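Side-chain contacts in mercuric reductase (Metallosphaera sedula, PDB 4YWO), which probably catalyses the NADPH-dependent reduction of mercuric ion to elemental mercury, using FAD as its redox cofactor: residues Q90-L95 against A167-R172; K139-T144 against S322-N327; A381-S386 against M436-A441. All coordinates share one frame; numbering follows the deposited sequence.

From the N terminus, contact 1 opens first on helix 87-110. Before it closes at 167-172, across 71 intervening residues, contact 2 has opened on strand 139-142. Contact 2 closes only at 322-327, after 177 residues, so the two loops cross. Contact 3 follows in series and closes a 49-residue loop in the dimerisation region. Contact 1 ties helix 87-110 to the short helix 164-168, contact 2 packs helix 314-330 on the parallel FAD-binding sheet, and contact 3 packs the end of helix 379-383 on the loop that reaches the flavin of the second subunit. Centres of contacts 2 and 3 lie about 42 Å apart, on opposite sides of the chain's centre.

Contact 1: residues Q90-L95 against A167-R172; sequences QEKDGL and ALSPDR
K92 reaches out of helix 87-110 with its ammonium group and meets the backbone carbonyl of L168, NZ standing 2.8 Å from L168 O. The bond is short but weak in its geometry. Because L168 O is also 3.0 Å from K92 CE, the oxygen lies beside the last carbon-nitrogen bond of the lysine rather than straight ahead of it. The chain starts from an unstaggered chi1 of 134°, runs extended about CB-CG and then bends twice, first at chi3 (94°) and again about CD-CE, which curls the amine back toward its own helix. There NZ forms a salt bridge of 3.2 Å with OD1 of D93, the next residue, whose hydrogen bond is weak, and a weak hydrogen bond with F89 O. Three oxygens thus share one buried charge, which would probably favour its protonated state, although none of the three bonds is well aligned.

The carboxylate of D93 is brought round by a chi1 of -68°, which turns CG to the side of the backbone N. S169 approaches the same ion pair from the other segment, but its OG stays 3.9 Å from K92 NZ, too far for a bond, and merely borders the charges. L168 offers mainly its carbonyl here; its apolar side chain packs on F189 and M192 of helix 184-194 and comes within about 4 Å of the FAD. Lysine suits its place because its long side chain packs on P60, R63 and M64 while its tip bonds to oxygen. This is a polar bridge between two helices of the FAD-binding region in a pyridine nucleotide-disulfide oxidoreductase, beside the long helix 58-78, which begins at C58 of the redox-active disulfide C53-C58.

Contact 2: residues K139-T144 against S322-N327; sequences KFVIAT and SIATEN. With FAD (flavin-adenine dinucleotide), chain B.
T325 OG1 is hydrogen-bonded to the carbonyl of G321, one turn earlier in helix 314-330, and the same oxygen lies 3.8 Å from CG2 of V141, a van der Waals contact. A chi1 of -61° turns the hydroxyl back along the helix, where a threonine can satisfy itself on its own backbone and offer little polarity to the strand. V141 answers with two methyls spread over the helix: CG2 touches T325, while CG1 faces CB of A324 at 4.3 Å. The V141 and T325 side chains cross at about a right angle. Alanine suits the middle of this contact because its small side chain lets helix and strand come close, with CA of V141 6.8 Å from CA of A324.

Strand 139-142 lies between strands 16-21 and 301-303 in the five-stranded parallel sheet of a Rossmann-type FAD-binding domain, with strand order 3-2-1-4-5. V141 bonds through its backbone to A19 and I21, and its beta-branched side chain covers the sheet face on which helix 314-330 packs. T325 also touches A30 and K33 of helix 25-36, whose start carries the GxGxxG-type sequence expected of this fold.

At K139, NZ is hydrogen-bonded to A328 O, and a water joins it weakly to N327 O. Past the strand, in the loop, the chain reaches the cofactor. T144 O stands 3.0 Å from FAD C5B, the 5' carbon of the adenosine ribose, a tight approach, and T144 CG2 lies 3.3 Å from adenine N7A. The T144 hydroxyl, tucked between the two backbone branches (chi1 44°), is hydrogen-bonded to N270 O, leaving the methyl to meet the adenine.

Contact 3: residues A381-S386 against M436-A441; sequences AEIINS and MFPTIA. With FAD (flavin-adenine dinucleotide), chain C.
I383 and P438 cross at about a right angle, the isoleucine's CD1 resting 3.9 Å from CG of the proline ring. P438 follows a cis peptide bond, and its CB sits over the centre of one face of the F437 ring, 3.7 Å above the plane, in a direction roughly at right angles to that of I383 CD1. I440 meets the same helix at A381. Its two torsions, chi1 -59° and chi2 -66°, fold the chain so that CD1 lies 3.6 Å from A381 N and 3.9 Å from A381 CB, where a small alanine admits it. CD1 of I384 comes to the same methyl at 4.2 Å. Just beyond, N385 takes the positive phi of a Schellman motif that ends the helix.

In the other segment T439 OG1 donates to M436 O at 2.7 Å, spanning F437 and P438, and the T439 side chain also caps a backbone N where helix 442-449 begins. F437 O receives N3 of the FAD held by the second subunit, 2.8 Å away with an N-H...O angle of 148°; M436 CE lies 3.5 Å from flavin N3, tilted out of the ring plane. Between the segments the contact is wholly apolar, with K380 NZ bonding P438 O beside it, consistent with a well-placed F437 O for the flavin N3-H across the dimer interface.

Contact 1: residues Q90-L95 against A167-R172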
# COMPACT_ATOMS: atom_id res chain seq x y z
N GLN A 90 -24.15 15.57 -2.69
CA GLN A 90 -25.38 14.80 -2.54
C GLN A 90 -25.28 13.34 -3.03
O GLN A 90 -25.78 12.47 -2.37
CB GLN A 90 -26.56 15.56 -3.20
CG GLN A 90 -27.93 14.97 -2.87
CD GLN A 90 -28.49 14.09 -3.96
OE1 GLN A 90 -28.58 14.49 -5.12
NE2 GLN A 90 -28.90 12.87 -3.59
N GLU A 91 -24.56 13.01 -4.10
CA GLU A 91 -24.35 11.64 -4.52
C GLU A 91 -23.73 10.74 -3.46
O GLU A 91 -24.04 9.57 -3.37
CB GLU A 91 -23.49 11.57 -5.81
CG GLU A 91 -22.81 10.17 -5.99
CD GLU A 91 -21.67 10.05 -7.03
OE1 GLU A 91 -20.69 10.87 -7.06
OE2 GLU A 91 -21.73 9.05 -7.80
N LYS A 92 -22.77 11.29 -2.70
CA LYS A 92 -22.02 10.61 -1.62
C LYS A 92 -22.99 10.19 -0.54
O LYS A 92 -22.78 9.17 0.16
CB LYS A 92 -20.97 11.59 -1.06
CG LYS A 92 -20.89 11.64 0.48
CD LYS A 92 -19.94 12.72 0.84
CE LYS A 92 -20.63 14.04 1.11
NZ LYS A 92 -21.82 13.96 1.97
N ASP A 93 -24.15 10.88 -0.44
CA ASP A 93 -25.13 10.48 0.61
C ASP A 93 -25.71 9.07 0.35
O ASP A 93 -25.91 8.29 1.27
CB ASP A 93 -26.29 11.47 0.66
CG ASP A 93 -25.90 12.84 1.18
OD1 ASP A 93 -24.87 13.06 1.82
OD2 ASP A 93 -26.74 13.75 0.98
N GLY A 94 -25.79 8.66 -0.89
CA GLY A 94 -26.13 7.27 -1.20
C GLY A 94 -25.18 6.19 -0.69
O GLY A 94 -25.60 5.13 -0.21
N LEU A 95 -23.87 6.46 -0.82
CA LEU A 95 -22.84 5.55 -0.34
C LEU A 95 -22.90 5.50 1.20
O LEU A 95 -22.81 4.42 1.78
CB LEU A 95 -21.47 6.07 -0.82
CG LEU A 95 -20.31 5.34 -0.19
CD1 LEU A 95 -20.24 3.89 -0.62
CD2 LEU A 95 -19.02 6.04 -0.62
N ALA A 167 -19.52 21.10 6.08
CA ALA A 167 -18.56 21.09 4.94
C ALA A 167 -18.75 19.83 4.07
O ALA A 167 -18.46 19.85 2.87
CB ALA A 167 -17.10 21.23 5.45
N LEU A 168 -19.24 18.73 4.67
CA LEU A 168 -19.56 17.52 3.91
C LEU A 168 -20.93 17.49 3.21
O LEU A 168 -21.16 16.68 2.32
CB LEU A 168 -19.30 16.30 4.76
CG LEU A 168 -17.85 16.07 5.22
CD1 LEU A 168 -17.72 15.06 6.35
CD2 LEU A 168 -16.98 15.71 4.01
N SER A 169 -21.86 18.31 3.68
CA SER A 169 -23.16 18.47 3.06
C SER A 169 -23.46 19.97 2.94
O SER A 169 -24.38 20.49 3.62
CB SER A 169 -24.21 17.84 3.92
OG SER A 169 -24.00 16.49 4.07
N PRO A 170 -22.70 20.70 2.14
CA PRO A 170 -22.84 22.15 2.02
C PRO A 170 -24.19 22.60 1.52
O PRO A 170 -24.75 21.96 0.64
CB PRO A 170 -21.75 22.55 1.03
CG PRO A 170 -21.43 21.28 0.27
CD PRO A 170 -21.61 20.16 1.27
N ASP A 171 -24.69 23.69 2.14
CA ASP A 171 -25.98 24.20 1.77
C ASP A 171 -25.98 24.98 0.47
O ASP A 171 -27.08 25.19 -0.14
CB ASP A 171 -26.52 25.08 2.92
CG ASP A 171 -25.68 26.32 3.25
OD1 ASP A 171 -24.63 26.75 2.73
OD2 ASP A 171 -26.19 27.05 4.11
N ARG A 172 -24.82 25.40 0.02
CA ARG A 172 -24.67 26.23 -1.14
C ARG A 172 -23.31 26.15 -1.71
O ARG A 172 -22.38 25.68 -1.09
CB ARG A 172 -24.97 27.66 -0.78
CG ARG A 172 -23.88 28.35 -0.01
CD ARG A 172 -24.40 29.51 0.86
NE ARG A 172 -23.33 30.33 1.38
CZ ARG A 172 -22.68 30.08 2.53
NH1 ARG A 172 -22.99 29.07 3.27
NH2 ARG A 172 -21.75 30.89 2.93

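Contact 2: residues K139-T144 against S322-N327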
# COMPACT_ATOMS: atom_id res chain seq x y z
N LYS A 139 -21.78 -3.81 34.62
CA LYS A 139 -20.64 -3.22 34.00
C LYS A 139 -21.12 -2.22 32.93
O LYS A 139 -22.16 -2.45 32.31
CB LYS A 139 -19.81 -4.30 33.27
CG LYS A 139 -19.18 -5.37 34.18
CD LYS A 139 -18.06 -4.74 34.92
CE LYS A 139 -17.53 -5.61 36.07
NZ LYS A 139 -17.41 -7.00 35.57
N PHE A 140 -20.37 -1.17 32.71
CA PHE A 140 -20.61 -0.17 31.64
C PHE A 140 -19.38 -0.02 30.78
O PHE A 140 -18.21 0.04 31.26
CB PHE A 140 -20.98 1.23 32.15
CG PHE A 140 -22.36 1.28 32.77
CD1 PHE A 140 -22.51 0.83 34.06
CD2 PHE A 140 -23.43 1.83 32.13
CE1 PHE A 140 -23.76 0.90 34.70
CE2 PHE A 140 -24.68 1.91 32.80
CZ PHE A 140 -24.83 1.38 34.02
N VAL A 141 -19.63 0.24 29.49
CA VAL A 141 -18.59 0.76 28.62
C VAL A 141 -19.05 2.07 28.05
O VAL A 141 -20.15 2.12 27.38
CB VAL A 141 -18.29 -0.25 27.47
CG1 VAL A 141 -17.32 0.42 26.46
CG2 VAL A 141 -17.77 -1.57 28.01
N ILE A 142 -18.35 3.15 28.36
CA ILE A 142 -18.69 4.47 27.87
C ILE A 142 -17.97 4.70 26.53
O ILE A 142 -16.75 4.70 26.53
CB ILE A 142 -18.34 5.59 28.86
CG1 ILE A 142 -19.02 5.28 30.24
CG2 ILE A 142 -18.73 6.96 28.33
CD1 ILE A 142 -18.61 6.22 31.29
N ALA A 143 -18.76 5.01 25.50
CA ALA A 143 -18.18 5.17 24.12
C ALA A 143 -18.94 6.27 23.39
O ALA A 143 -19.54 6.09 22.33
CB ALA A 143 -18.38 3.85 23.44
N THR A 144 -18.95 7.49 23.98
CA THR A 144 -19.84 8.56 23.55
C THR A 144 -19.19 9.52 22.61
O THR A 144 -19.82 10.42 22.15
CB THR A 144 -20.34 9.37 24.80
OG1 THR A 144 -19.21 9.61 25.69
CG2 THR A 144 -21.37 8.52 25.49
N SER A 322 -13.64 -3.28 21.77
CA SER A 322 -13.45 -4.68 22.01
C SER A 322 -12.71 -5.01 23.25
O SER A 322 -13.15 -5.95 23.97
CB SER A 322 -12.68 -5.40 20.81
OG SER A 322 -13.45 -5.28 19.59
N ILE A 323 -11.61 -4.36 23.52
CA ILE A 323 -10.75 -4.69 24.65
C ILE A 323 -11.48 -4.30 25.98
O ILE A 323 -11.50 -5.06 26.97
CB ILE A 323 -9.47 -3.95 24.60
CG1 ILE A 323 -8.60 -4.60 23.52
CG2 ILE A 323 -8.68 -4.05 25.89
CD1 ILE A 323 -7.33 -3.82 23.35
N ALA A 324 -12.15 -3.17 25.95
CA ALA A 324 -12.85 -2.68 27.18
C ALA A 324 -13.88 -3.70 27.56
O ALA A 324 -14.01 -4.02 28.77
CB ALA A 324 -13.46 -1.32 26.95
N THR A 325 -14.59 -4.21 26.58
CA THR A 325 -15.67 -5.15 26.77
C THR A 325 -15.09 -6.47 27.34
O THR A 325 -15.60 -7.06 28.31
CB THR A 325 -16.50 -5.30 25.59
OG1 THR A 325 -17.11 -4.07 25.22
CG2 THR A 325 -17.54 -6.39 25.67
N GLU A 326 -14.04 -6.98 26.69
CA GLU A 326 -13.45 -8.21 27.18
C GLU A 326 -12.96 -8.03 28.55
O GLU A 326 -13.16 -8.99 29.43
CB GLU A 326 -12.32 -8.65 26.19
CG GLU A 326 -11.73 -9.96 26.62
CD GLU A 326 -10.79 -10.55 25.61
OE1 GLU A 326 -10.51 -9.90 24.57
OE2 GLU A 326 -10.24 -11.64 25.92
N ASN A 327 -12.28 -6.93 28.88
CA ASN A 327 -11.76 -6.74 30.26
C ASN A 327 -12.95 -6.67 31.25
O ASN A 327 -12.96 -7.26 32.38
CB ASN A 327 -10.95 -5.52 30.43
CG ASN A 327 -9.54 -5.62 29.72
OD1 ASN A 327 -9.13 -6.70 29.39
ND2 ASN A 327 -8.83 -4.56 29.62
PA FAD B . -18.69 8.23 18.14
O1A FAD B . -18.81 7.37 16.90
O2A FAD B . -19.03 9.70 18.07
O5B FAD B . -19.59 7.56 19.30
C5B FAD B . -20.53 8.35 20.03
C4B FAD B . -21.94 7.89 19.69
O4B FAD B . -22.66 7.60 20.89
C3B FAD B . -22.71 8.98 18.95
O3B FAD B . -23.12 8.50 17.67
C2B FAD B . -23.93 9.29 19.80
O2B FAD B . -25.12 9.02 19.06
C1B FAD B . -23.85 8.38 21.01
N9A FAD B . -23.78 9.20 22.25
C8A FAD B . -22.92 10.21 22.48
N7A FAD B . -23.12 10.75 23.71
C5A FAD B . -24.14 10.09 24.28
C6A FAD B . -24.87 10.15 25.57
N6A FAD B . -24.53 11.06 26.52
N1A FAD B . -25.87 9.27 25.78
C2A FAD B . -26.21 8.36 24.84
N3A FAD B . -25.60 8.25 23.65
C4A FAD B . -24.57 9.07 23.32
N1 FAD B . -10.64 8.39 11.74
C2 FAD B . -9.91 7.53 10.98
O2 FAD B . -9.37 6.55 11.53
N3 FAD B . -9.75 7.70 9.65
C4 FAD B . -10.30 8.73 8.99
O4 FAD B . -10.13 8.86 7.76
C4X FAD B . -11.12 9.70 9.75
N5 FAD B . -11.70 10.77 9.16
C5X FAD B . -12.44 11.64 9.88
C6 FAD B . -13.04 12.73 9.25
C7 FAD B . -13.80 13.63 9.98
C7M FAD B . -14.44 14.80 9.29
C8 FAD B . -13.98 13.44 11.44
C8M FAD B . -14.80 14.42 12.24
C9 FAD B . -13.38 12.36 12.08
C9A FAD B . -12.62 11.45 11.35
N10 FAD B . -12.02 10.35 11.99
C10 FAD B . -11.26 9.46 11.21
C1' FAD B . -12.17 10.14 13.43
C2' FAD B . -13.20 9.04 13.67
O2' FAD B . -14.40 9.34 12.94
C3' FAD B . -13.52 8.91 15.15
O3' FAD B . -12.30 8.77 15.89
C4' FAD B . -14.41 7.70 15.41
O4' FAD B . -15.70 7.92 14.83
C5' FAD B . -14.57 7.45 16.91
O5' FAD B . -15.78 6.73 17.15
P FAD B . -16.42 6.68 18.62
O1P FAD B . -17.44 5.57 18.65
O2P FAD B . -15.29 6.69 19.63
O3P FAD B . -17.20 8.08 18.72
O HOH W 1 -14.23 -5.79 35.22

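Contact 3: residues A381-S386 against M436-A441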
# COMPACT_ATOMS: atom_id res chain seq x y z
N ALA A 381 8.12 6.07 -7.29
CA ALA A 381 7.72 7.50 -7.15
C ALA A 381 8.17 8.29 -8.40
O ALA A 381 7.40 9.14 -8.93
CB ALA A 381 8.29 8.11 -5.89
N GLU A 382 9.32 7.95 -8.98
CA GLU A 382 9.74 8.53 -10.25
C GLU A 382 8.85 8.10 -11.41
O GLU A 382 8.40 8.94 -12.25
CB GLU A 382 11.23 8.15 -10.45
CG GLU A 382 12.17 8.57 -9.32
CD GLU A 382 13.62 7.99 -9.32
OE1 GLU A 382 14.17 7.95 -10.44
OE2 GLU A 382 14.15 7.57 -8.21
N ILE A 383 8.49 6.84 -11.44
CA ILE A 383 7.67 6.27 -12.51
C ILE A 383 6.26 6.89 -12.59
O ILE A 383 5.75 7.19 -13.67
CB ILE A 383 7.58 4.72 -12.38
CG1 ILE A 383 8.93 4.08 -12.67
CG2 ILE A 383 6.47 4.09 -13.28
CD1 ILE A 383 9.02 2.63 -12.23
N ILE A 384 5.69 7.22 -11.42
CA ILE A 384 4.34 7.76 -11.36
C ILE A 384 4.29 9.25 -11.10
O ILE A 384 3.24 9.76 -10.71
CB ILE A 384 3.48 6.96 -10.32
CG1 ILE A 384 3.93 7.22 -8.86
CG2 ILE A 384 3.41 5.48 -10.62
CD1 ILE A 384 3.14 6.59 -7.73
N ASN A 385 5.41 9.91 -11.29
CA ASN A 385 5.47 11.38 -11.18
C ASN A 385 5.01 11.87 -9.81
O ASN A 385 4.17 12.80 -9.70
CB ASN A 385 4.61 12.01 -12.31
CG ASN A 385 5.27 11.91 -13.66
OD1 ASN A 385 6.43 11.52 -13.76
ND2 ASN A 385 4.53 12.25 -14.74
N SER A 386 5.49 11.22 -8.74
CA SER A 386 5.09 11.63 -7.38
C SER A 386 6.29 11.67 -6.48
O SER A 386 6.46 10.94 -5.52
CB SER A 386 3.98 10.68 -6.87
OG SER A 386 3.43 11.28 -5.68
N MET A 436 8.41 -6.00 -3.35
CA MET A 436 8.10 -6.03 -4.77
C MET A 436 8.65 -4.78 -5.41
O MET A 436 8.39 -3.63 -4.93
CB MET A 436 6.60 -6.12 -5.03
CG MET A 436 6.28 -6.22 -6.46
SD MET A 436 6.76 -7.89 -7.13
CE MET A 436 6.85 -7.61 -8.76
N PHE A 437 9.39 -4.96 -6.49
CA PHE A 437 9.84 -3.79 -7.30
C PHE A 437 8.95 -3.62 -8.50
O PHE A 437 8.61 -4.68 -9.14
CB PHE A 437 11.29 -4.05 -7.80
CG PHE A 437 11.86 -2.86 -8.50
CD1 PHE A 437 12.41 -1.79 -7.81
CD2 PHE A 437 11.86 -2.86 -9.79
CE1 PHE A 437 12.93 -0.71 -8.53
CE2 PHE A 437 12.40 -1.80 -10.54
CZ PHE A 437 12.94 -0.74 -9.90
N PRO A 438 8.52 -2.40 -8.90
CA PRO A 438 8.76 -1.12 -8.20
C PRO A 438 7.44 -0.79 -7.49
O PRO A 438 6.35 -0.67 -8.16
CB PRO A 438 9.05 -0.17 -9.34
CG PRO A 438 8.28 -0.75 -10.51
CD PRO A 438 8.01 -2.20 -10.25
N THR A 439 7.51 -0.59 -6.19
CA THR A 439 6.38 -0.15 -5.35
C THR A 439 6.82 0.99 -4.51
O THR A 439 8.00 1.15 -4.20
CB THR A 439 5.81 -1.28 -4.46
OG1 THR A 439 6.82 -1.86 -3.58
CG2 THR A 439 5.18 -2.37 -5.35
N ILE A 440 5.85 1.76 -4.03
CA ILE A 440 6.18 2.78 -2.97
C ILE A 440 6.61 2.11 -1.67
O ILE A 440 7.52 2.59 -1.01
CB ILE A 440 5.01 3.75 -2.80
CG1 ILE A 440 4.67 4.51 -4.15
CG2 ILE A 440 5.33 4.77 -1.66
CD1 ILE A 440 5.75 5.43 -4.60
N ALA A 441 6.01 0.99 -1.35
CA ALA A 441 6.30 0.26 -0.11
C ALA A 441 7.74 -0.18 0.04
O ALA A 441 8.25 -0.34 1.16
CB ALA A 441 5.36 -0.86 0.06
PA FAD C . 19.64 -9.59 -16.38
O1A FAD C . 19.39 -8.22 -15.81
O2A FAD C . 19.18 -9.92 -17.79
O5B FAD C . 21.22 -9.91 -16.28
C5B FAD C . 21.94 -10.37 -17.42
C4B FAD C . 22.93 -9.31 -17.87
O4B FAD C . 24.24 -9.87 -17.97
C3B FAD C . 22.55 -8.75 -19.24
O3B FAD C . 22.32 -7.35 -19.15
C2B FAD C . 23.74 -9.03 -20.14
O2B FAD C . 24.27 -7.79 -20.64
C1B FAD C . 24.78 -9.73 -19.28
N9A FAD C . 25.08 -11.07 -19.85
C8A FAD C . 24.17 -12.01 -20.17
N7A FAD C . 24.76 -13.12 -20.67
C5A FAD C . 26.09 -12.90 -20.67
C6A FAD C . 27.30 -13.66 -21.06
N6A FAD C . 27.20 -14.91 -21.57
N1A FAD C . 28.50 -13.06 -20.90
C2A FAD C . 28.61 -11.82 -20.40
N3A FAD C . 27.56 -11.07 -20.02
C4A FAD C . 26.29 -11.55 -20.13
N1 FAD C . 10.35 -7.96 -12.29
C2 FAD C . 9.79 -7.35 -11.21
O2 FAD C . 10.16 -7.69 -10.07
N3 FAD C . 8.85 -6.40 -11.33
C4 FAD C . 8.40 -5.98 -12.52
O4 FAD C . 7.52 -5.09 -12.60
C4X FAD C . 8.96 -6.60 -13.75
N5 FAD C . 8.56 -6.23 -14.99
C5X FAD C . 9.10 -6.82 -16.08
C6 FAD C . 8.67 -6.43 -17.35
C7 FAD C . 9.21 -7.02 -18.48
C7M FAD C . 8.75 -6.60 -19.85
C8 FAD C . 10.25 -8.07 -18.34
C8M FAD C . 10.84 -8.72 -19.57
C9 FAD C . 10.68 -8.47 -17.08
C9A FAD C . 10.14 -7.87 -15.95
N10 FAD C . 10.57 -8.27 -14.67
C10 FAD C . 9.99 -7.64 -13.55
C1' FAD C . 11.59 -9.30 -14.50
C2' FAD C . 12.93 -8.65 -14.17
O2' FAD C . 13.22 -7.63 -15.13
C3' FAD C . 14.05 -9.68 -14.16
O3' FAD C . 13.69 -10.78 -13.32
C4' FAD C . 15.36 -9.06 -13.67
O4' FAD C . 15.82 -8.09 -14.61
C5' FAD C . 16.43 -10.13 -13.47
O5' FAD C . 17.72 -9.53 -13.55
P FAD C . 19.02 -10.44 -13.79
O1P FAD C . 20.24 -9.60 -13.46
O2P FAD C . 18.81 -11.76 -13.11
O3P FAD C . 19.00 -10.68 -15.38